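Local atomic coordinates of RE68036p (Drosophila melanogaster, PDB entry 1SQH), a protein that is of uncertain function but probably transfers acyl groups to glycine or a similar amine, as an enzyme of the GNAT acetyltransferase superfamily. Residues A146-L157 with Y288-L299. Numbering follows the deposited sequence.
Sequences AIQPRQCFGMVL and YQKDLVNEWIKL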
ATOM      1  N   ALA A 146     -17.377  -8.879 -14.581  1.00 40.51           N
ATOM      2  CA  ALA A 146     -17.262  -9.431 -13.238  1.00 39.62           C
ATOM      3  C   ALA A 146     -16.247  -8.633 -12.424  1.00 39.26           C
ATOM      4  O   ALA A 146     -15.116  -8.395 -12.866  1.00 37.79           O
ATOM      5  CB  ALA A 146     -16.851 -10.891 -13.308  1.00 40.89           C
ATOM      6  N   ILE A 147     -16.668  -8.227 -11.231  1.00 38.05           N
ATOM      7  CA  ILE A 147     -15.832  -7.443 -10.333  1.00 37.41           C
ATOM      8  C   ILE A 147     -15.717  -8.114  -8.963  1.00 35.89           C
ATOM      9  O   ILE A 147     -16.662  -8.750  -8.493  1.00 35.12           O
ATOM     10  CB  ILE A 147     -16.425  -6.029 -10.155  1.00 37.09           C
ATOM     11  CG1 ILE A 147     -16.518  -5.332 -11.519  1.00 35.68           C
ATOM     12  CG2 ILE A 147     -15.571  -5.228  -9.189  1.00 38.76           C
ATOM     13  CD1 ILE A 147     -17.272  -4.021 -11.497  1.00 32.54           C
ATOM     14  N   GLN A 148     -14.552  -7.972  -8.334  1.00 34.50           N
ATOM     15  CA  GLN A 148     -14.298  -8.553  -7.012  1.00 33.13           C
ATOM     16  C   GLN A 148     -13.870  -7.445  -6.048  1.00 31.90           C
ATOM     17  O   GLN A 148     -12.685  -7.156  -5.901  1.00 29.67           O
ATOM     18  CB  GLN A 148     -13.187  -9.608  -7.101  1.00 33.54           C
ATOM     19  CG  GLN A 148     -13.539 -10.817  -7.951  1.00 34.02           C
ATOM     20  CD  GLN A 148     -12.317 -11.617  -8.387  1.00 34.42           C
ATOM     21  OE1 GLN A 148     -12.448 -12.685  -8.984  1.00 36.32           O
ATOM     22  NE2 GLN A 148     -11.126 -11.099  -8.099  1.00 34.77           N
ATOM     23  N   PRO A 149     -14.837  -6.801  -5.390  1.00 30.52           N
ATOM     24  CA  PRO A 149     -14.492  -5.730  -4.455  1.00 30.51           C
ATOM     25  C   PRO A 149     -14.355  -6.250  -3.028  1.00 30.92           C
ATOM     26  O   PRO A 149     -14.948  -7.273  -2.678  1.00 31.68           O
ATOM     27  CB  PRO A 149     -15.670  -4.771  -4.604  1.00 30.19           C
ATOM     28  CG  PRO A 149     -16.818  -5.724  -4.742  1.00 29.05           C
ATOM     29  CD  PRO A 149     -16.287  -6.810  -5.670  1.00 29.89           C
ATOM     30  N   ARG A 150     -13.567  -5.559  -2.209  1.00 28.90           N
ATOM     31  CA  ARG A 150     -13.414  -5.951  -0.812  1.00 29.45           C
ATOM     32  C   ARG A 150     -13.147  -4.727   0.042  1.00 28.30           C
ATOM     33  O   ARG A 150     -12.397  -3.835  -0.349  1.00 29.49           O
ATOM     34  CB  ARG A 150     -12.287  -6.977  -0.631  1.00 29.43           C
ATOM     35  CG  ARG A 150     -10.910  -6.511  -1.060  1.00 32.84           C
ATOM     36  CD  ARG A 150      -9.928  -7.672  -1.026  1.00 34.15           C
ATOM     37  NE  ARG A 150      -8.799  -7.458  -1.931  1.00 37.56           N
ATOM     38  CZ  ARG A 150      -7.659  -6.873  -1.584  1.00 35.97           C
ATOM     39  NH1 ARG A 150      -7.485  -6.440  -0.339  1.00 36.14           N
ATOM     40  NH2 ARG A 150      -6.695  -6.732  -2.483  1.00 31.95           N
ATOM     41  N   GLN A 151     -13.777  -4.687   1.208  1.00 28.57           N
ATOM     42  CA  GLN A 151     -13.617  -3.566   2.124  1.00 28.58           C
ATOM     43  C   GLN A 151     -12.384  -3.718   3.011  1.00 27.71           C
ATOM     44  O   GLN A 151     -12.128  -4.779   3.582  1.00 26.06           O
ATOM     45  CB  GLN A 151     -14.862  -3.429   2.992  1.00 28.94           C
ATOM     46  CG  GLN A 151     -16.137  -3.237   2.192  1.00 31.66           C
ATOM     47  CD  GLN A 151     -16.940  -2.022   2.640  1.00 32.61           C
ATOM     48  OE1 GLN A 151     -17.241  -1.855   3.832  1.00 35.85           O
ATOM     49  NE2 GLN A 151     -17.297  -1.172   1.684  1.00 32.21           N
ATOM     50  N   CYS A 152     -11.623  -2.636   3.119  1.00 27.10           N
ATOM     51  CA  CYS A 152     -10.422  -2.641   3.933  1.00 24.99           C
ATOM     52  C   CYS A 152     -10.457  -1.509   4.957  1.00 23.83           C
ATOM     53  O   CYS A 152     -10.937  -0.411   4.666  1.00 21.89           O
ATOM     54  CB  CYS A 152      -9.191  -2.501   3.035  1.00 24.77           C
ATOM     55  SG  CYS A 152      -9.082  -3.800   1.779  1.00 27.53           S
ATOM     56  N   PHE A 153      -9.980  -1.789   6.167  1.00 21.70           N
ATOM     57  CA  PHE A 153      -9.940  -0.761   7.199  1.00 21.23           C
ATOM     58  C   PHE A 153      -8.555  -0.128   7.203  1.00 20.45           C
ATOM     59  O   PHE A 153      -7.534  -0.834   7.158  1.00 21.86           O
ATOM     60  CB  PHE A 153     -10.206  -1.334   8.605  1.00 21.37           C
ATOM     61  CG  PHE A 153     -11.597  -1.882   8.808  1.00 21.98           C
ATOM     62  CD1 PHE A 153     -12.674  -1.423   8.046  1.00 22.63           C
ATOM     63  CD2 PHE A 153     -11.836  -2.846   9.793  1.00 22.56           C
ATOM     64  CE1 PHE A 153     -13.966  -1.918   8.260  1.00 21.69           C
ATOM     65  CE2 PHE A 153     -13.123  -3.347  10.017  1.00 20.38           C
ATOM     66  CZ  PHE A 153     -14.187  -2.878   9.243  1.00 21.99           C
ATOM     67  N   GLY A 154      -8.527   1.199   7.230  1.00 18.90           N
ATOM     68  CA  GLY A 154      -7.268   1.911   7.305  1.00 19.59           C
ATOM     69  C   GLY A 154      -7.012   2.173   8.788  1.00 19.84           C
ATOM     70  O   GLY A 154      -7.626   3.079   9.368  1.00 19.18           O
HETATM   71  N   MSE A 155      -6.132   1.384   9.408  1.00 20.03           N
HETATM   72  CA  MSE A 155      -5.815   1.543  10.835  1.00 22.17           C
HETATM   73  C   MSE A 155      -4.666   2.538  11.002  1.00 20.21           C
HETATM   74  O   MSE A 155      -3.685   2.481  10.259  1.00 17.22           O
HETATM   75  CB  MSE A 155      -5.432   0.196  11.459  1.00 25.26           C
HETATM   76  CG  MSE A 155      -6.340  -0.217  12.631  1.00 36.41           C
HETATM   77 SE   MSE A 155      -8.103  -0.631  11.940  1.00 36.54          SE
HETATM   78  CE  MSE A 155      -7.461  -1.528  10.348  1.00 41.51           C
ATOM     79  N   VAL A 156      -4.795   3.437  11.983  1.00 19.36           N
ATOM     80  CA  VAL A 156      -3.794   4.488  12.213  1.00 18.29           C
ATOM     81  C   VAL A 156      -3.239   4.588  13.635  1.00 17.82           C
ATOM     82  O   VAL A 156      -3.975   4.487  14.623  1.00 15.36           O
ATOM     83  CB  VAL A 156      -4.370   5.882  11.822  1.00 18.95           C
ATOM     84  CG1 VAL A 156      -3.332   6.976  12.041  1.00 17.84           C
ATOM     85  CG2 VAL A 156      -4.818   5.872  10.370  1.00 16.93           C
ATOM     86  N   LEU A 157      -1.929   4.800  13.717  1.00 16.72           N
ATOM     87  CA  LEU A 157      -1.239   4.947  14.997  1.00 18.32           C
ATOM     88  C   LEU A 157      -0.284   6.126  14.846  1.00 19.09           C
ATOM     89  O   LEU A 157       0.535   6.150  13.919  1.00 17.37           O
ATOM     90  CB  LEU A 157      -0.454   3.680  15.331  1.00 16.59           C
ATOM     91  CG  LEU A 157       0.337   3.687  16.645  1.00 17.38           C
ATOM     92  CD1 LEU A 157      -0.601   3.574  17.850  1.00 13.57           C
ATOM     93  CD2 LEU A 157       1.307   2.505  16.612  1.00 16.62           C
ATOM     94  N   TYR A 288      -3.499   1.090  17.574  1.00 18.45           N
ATOM     95  CA  TYR A 288      -4.034   1.500  16.272  1.00 19.48           C
ATOM     96  C   TYR A 288      -5.539   1.742  16.349  1.00 19.28           C
ATOM     97  O   TYR A 288      -6.249   1.022  17.050  1.00 15.77           O
ATOM     98  CB  TYR A 288      -3.777   0.414  15.214  1.00 19.15           C
ATOM     99  CG  TYR A 288      -2.391   0.414  14.609  1.00 18.66           C
ATOM    100  CD1 TYR A 288      -2.131   1.064  13.401  1.00 18.79           C
ATOM    101  CD2 TYR A 288      -1.333  -0.233  15.253  1.00 17.18           C
ATOM    102  CE1 TYR A 288      -0.842   1.066  12.847  1.00 19.18           C
ATOM    103  CE2 TYR A 288      -0.047  -0.237  14.715  1.00 15.78           C
ATOM    104  CZ  TYR A 288       0.195   0.410  13.515  1.00 15.96           C
ATOM    105  OH  TYR A 288       1.472   0.384  12.989  1.00 16.78           O
ATOM    106  N   GLN A 289      -6.023   2.748  15.622  1.00 20.77           N
ATOM    107  CA  GLN A 289      -7.455   3.021  15.608  1.00 24.19           C
ATOM    108  C   GLN A 289      -7.931   2.980  14.164  1.00 23.47           C
ATOM    109  O   GLN A 289      -7.164   3.246  13.236  1.00 20.96           O
ATOM    110  CB  GLN A 289      -7.770   4.390  16.212  1.00 24.98           C
ATOM    111  CG  GLN A 289      -7.096   5.524  15.485  1.00 29.51           C
ATOM    112  CD  GLN A 289      -7.517   6.889  16.005  1.00 34.72           C
ATOM    113  OE1 GLN A 289      -8.639   7.342  15.765  1.00 33.93           O
ATOM    114  NE2 GLN A 289      -6.609   7.556  16.720  1.00 35.40           N
ATOM    115  N   LYS A 290      -9.200   2.627  13.987  1.00 22.41           N
ATOM    116  CA  LYS A 290      -9.805   2.548  12.665  1.00 24.90           C
ATOM    117  C   LYS A 290     -10.344   3.918  12.256  1.00 24.83           C
ATOM    118  O   LYS A 290     -11.374   4.352  12.765  1.00 24.30           O
ATOM    119  CB  LYS A 290     -10.951   1.530  12.698  1.00 23.69           C
ATOM    120  CG  LYS A 290     -11.897   1.576  11.507  1.00 27.58           C
ATOM    121  CD  LYS A 290     -13.083   0.647  11.755  1.00 30.28           C
ATOM    122  CE  LYS A 290     -14.101   0.686  10.623  1.00 32.83           C
ATOM    123  NZ  LYS A 290     -15.273  -0.179  10.943  1.00 33.02           N
ATOM    124  N   ASP A 291      -9.666   4.632  11.365  1.00 25.94           N
ATOM    125  CA  ASP A 291     -10.251   5.906  10.998  1.00 29.11           C
ATOM    126  C   ASP A 291     -10.542   6.079   9.520  1.00 29.04           C
ATOM    127  O   ASP A 291     -10.788   7.194   9.062  1.00 29.51           O
ATOM    128  CB  ASP A 291      -9.432   7.081  11.544  1.00 33.32           C
ATOM    129  CG  ASP A 291      -8.019   7.071  11.075  1.00 37.46           C
ATOM    130  OD1 ASP A 291      -7.739   6.678   9.940  1.00 41.30           O
ATOM    131  OD2 ASP A 291      -7.076   7.476  11.857  1.00 15.00           O
ATOM    132  N   LEU A 292     -10.526   4.973   8.773  1.00 28.82           N
ATOM    133  CA  LEU A 292     -10.853   5.006   7.343  1.00 26.34           C
ATOM    134  C   LEU A 292     -11.327   3.651   6.815  1.00 26.00           C
ATOM    135  O   LEU A 292     -10.892   2.599   7.278  1.00 26.68           O
ATOM    136  CB  LEU A 292      -9.653   5.461   6.502  1.00 23.71           C
ATOM    137  CG  LEU A 292      -9.986   5.669   5.017  1.00 21.30           C
ATOM    138  CD1 LEU A 292     -10.922   6.863   4.897  1.00 20.28           C
ATOM    139  CD2 LEU A 292      -8.715   5.889   4.164  1.00 19.42           C
ATOM    140  N   VAL A 293     -12.230   3.691   5.842  1.00 26.01           N
ATOM    141  CA  VAL A 293     -12.727   2.481   5.197  1.00 26.46           C
ATOM    142  C   VAL A 293     -12.661   2.755   3.703  1.00 25.72           C
ATOM    143  O   VAL A 293     -13.245   3.721   3.217  1.00 27.38           O
ATOM    144  CB  VAL A 293     -14.184   2.163   5.579  1.00 26.30           C
ATOM    145  CG1 VAL A 293     -14.665   0.946   4.798  1.00 23.43           C
ATOM    146  CG2 VAL A 293     -14.288   1.920   7.078  1.00 23.41           C
ATOM    147  N   ASN A 294     -11.932   1.909   2.987  1.00 25.57           N
ATOM    148  CA  ASN A 294     -11.760   2.051   1.550  1.00 25.05           C
ATOM    149  C   ASN A 294     -11.995   0.713   0.893  1.00 25.14           C
ATOM    150  O   ASN A 294     -12.026  -0.319   1.562  1.00 25.82           O
ATOM    151  CB  ASN A 294     -10.333   2.502   1.235  1.00 22.96           C
ATOM    152  CG  ASN A 294     -10.195   4.010   1.129  1.00 21.28           C
ATOM    153  OD1 ASN A 294     -11.020   4.766   1.652  1.00 22.70           O
ATOM    154  ND2 ASN A 294      -9.131   4.459   0.462  1.00 16.70           N
ATOM    155  N   GLU A 295     -12.159   0.722  -0.421  1.00 25.17           N
ATOM    156  CA  GLU A 295     -12.346  -0.531  -1.130  1.00 27.37           C
ATOM    157  C   GLU A 295     -11.197  -0.783  -2.093  1.00 26.39           C
ATOM    158  O   GLU A 295     -10.563   0.145  -2.593  1.00 25.25           O
ATOM    159  CB  GLU A 295     -13.682  -0.550  -1.896  1.00 28.80           C
ATOM    160  CG  GLU A 295     -14.851  -1.104  -1.088  1.00 31.18           C
ATOM    161  CD  GLU A 295     -16.155  -1.156  -1.874  1.00 33.75           C
ATOM    162  OE1 GLU A 295     -16.151  -1.643  -3.022  1.00 37.16           O
ATOM    163  OE2 GLU A 295     -17.195  -0.722  -1.341  1.00 34.72           O
ATOM    164  N   TRP A 296     -10.901  -2.060  -2.293  1.00 25.93           N
ATOM    165  CA  TRP A 296      -9.887  -2.485  -3.241  1.00 25.76           C
ATOM    166  C   TRP A 296     -10.770  -3.182  -4.272  1.00 26.90           C
ATOM    167  O   TRP A 296     -11.411  -4.190  -3.973  1.00 26.03           O
ATOM    168  CB  TRP A 296      -8.925  -3.468  -2.596  1.00 23.24           C
ATOM    169  CG  TRP A 296      -7.548  -2.907  -2.398  1.00 23.78           C
ATOM    170  CD1 TRP A 296      -6.424  -3.232  -3.102  1.00 23.03           C
ATOM    171  CD2 TRP A 296      -7.147  -1.931  -1.423  1.00 21.28           C
ATOM    172  NE1 TRP A 296      -5.344  -2.523  -2.626  1.00 23.29           N
ATOM    173  CE2 TRP A 296      -5.761  -1.717  -1.596  1.00 22.71           C
ATOM    174  CE3 TRP A 296      -7.824  -1.217  -0.422  1.00 20.98           C
ATOM    175  CZ2 TRP A 296      -5.032  -0.814  -0.797  1.00 20.83           C
ATOM    176  CZ3 TRP A 296      -7.094  -0.313   0.375  1.00 20.66           C
ATOM    177  CH2 TRP A 296      -5.714  -0.127   0.178  1.00 19.12           C
ATOM    178  N   ILE A 297     -10.838  -2.623  -5.473  1.00 26.44           N
ATOM    179  CA  ILE A 297     -11.695  -3.199  -6.494  1.00 27.32           C
ATOM    180  C   ILE A 297     -10.910  -3.895  -7.590  1.00 27.86           C
ATOM    181  O   ILE A 297     -10.292  -3.244  -8.435  1.00 29.52           O
ATOM    182  CB  ILE A 297     -12.580  -2.118  -7.123  1.00 27.09           C
ATOM    183  CG1 ILE A 297     -13.316  -1.348  -6.016  1.00 27.61           C
ATOM    184  CG2 ILE A 297     -13.566  -2.755  -8.073  1.00 27.40           C
ATOM    185  CD1 ILE A 297     -14.219  -0.230  -6.513  1.00 24.84           C
ATOM    186  N   LYS A 298     -10.928  -5.222  -7.562  1.00 26.76           N
ATOM    187  CA  LYS A 298     -10.230  -6.011  -8.564  1.00 28.70           C
ATOM    188  C   LYS A 298     -11.177  -6.289  -9.730  1.00 30.42           C
ATOM    189  O   LYS A 298     -12.224  -6.919  -9.553  1.00 30.63           O
ATOM    190  CB  LYS A 298      -9.752  -7.325  -7.941  1.00 27.88           C
ATOM    191  CG  LYS A 298      -9.210  -8.357  -8.917  1.00 28.81           C
ATOM    192  CD  LYS A 298      -8.009  -7.857  -9.702  1.00 30.46           C
ATOM    193  CE  LYS A 298      -7.463  -8.972 -10.589  1.00 29.12           C
ATOM    194  NZ  LYS A 298      -6.472  -8.499 -11.594  1.00 27.17           N
ATOM    195  N   LEU A 299     -10.813  -5.791 -10.910  1.00 32.00           N
ATOM    196  CA  LEU A 299     -11.601  -6.000 -12.126  1.00 33.56           C
ATOM    197  C   LEU A 299     -11.117  -7.287 -12.792  1.00 33.87           C
ATOM    198  O   LEU A 299      -9.915  -7.464 -12.994  1.00 34.42           O
ATOM    199  CB  LEU A 299     -11.412  -4.822 -13.087  1.00 32.95           C
ATOM    200  CG  LEU A 299     -12.300  -3.578 -12.940  1.00 31.86           C
ATOM    201  CD1 LEU A 299     -12.514  -3.247 -11.488  1.00 32.49           C
ATOM    202  CD2 LEU A 299     -11.664  -2.411 -13.677  1.00 31.91           C
TER
HETATM  203  O   HOH W   1      -4.488   5.771  17.348  1.00 28.16           O
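Lys290 turns CG away from its backbone N (chi1 166°) and stays extended to NZ, which carries the amine across to Phe153 on the partner strand. Lysine CE and NZ thus lie over one face of the phenyl ring, a combined CH-pi and cation-pi contact with NZ 3.8 Å from the ring centroid; Val293 CG2 packs alongside CD1. On the other face of the sheet, Arg150 CG sits between backbone N and carbonyl carbon (chi1 60°), and the long chain lays its guanidinium over Trp296 CB, the two planes 27° apart, while NH2 is paired with Glu196. Cys152 SG approaches the same indole obliquely, 3.6 Å from CE3. Back on the Phe153 face, Gln151 NE2 donates to Glu295 OE2 (3.1 Å); OE2 lies in the Gln151 amide plane, but NE2 meets it on the anti side, tilted out of the carboxylate plane. Glu295 OE1 is held by Lys136, so both carboxylate oxygens have partners. Toward the Leu157 end, Leu157 CB sits over the centre of one face of the Tyr288 ring, a CH-pi contact 3.6 Å from the centroid.

The backbones illustrate how an antiparallel ladder absorbs an extra residue. Paired bonds join Gln148 with Lys298, Arg150 with Trp296 and Cys152 with Asn294; then Asp291 and Leu292 both face Gly154 in a classic beta bulge, Gly154 N donating to Leu292 O and Asp291 N to Gly154 O. Beyond it the ladder resumes at Val156 and Gln289, where a water links Val156 O to Gln289 NE2.

Within the mixed sheet, 289-299, the chain's last strand, inserts between 147-157 and 123-128 of the N-terminal half, consistent with C-terminal strands swapped between two GNAT-like halves; 147-157 bonds on its other side to 268-273. Helix 129-141 covers Gln151, Glu295 and Ile297; Trp271 meets Trp296 edge-to-face on the opposite face.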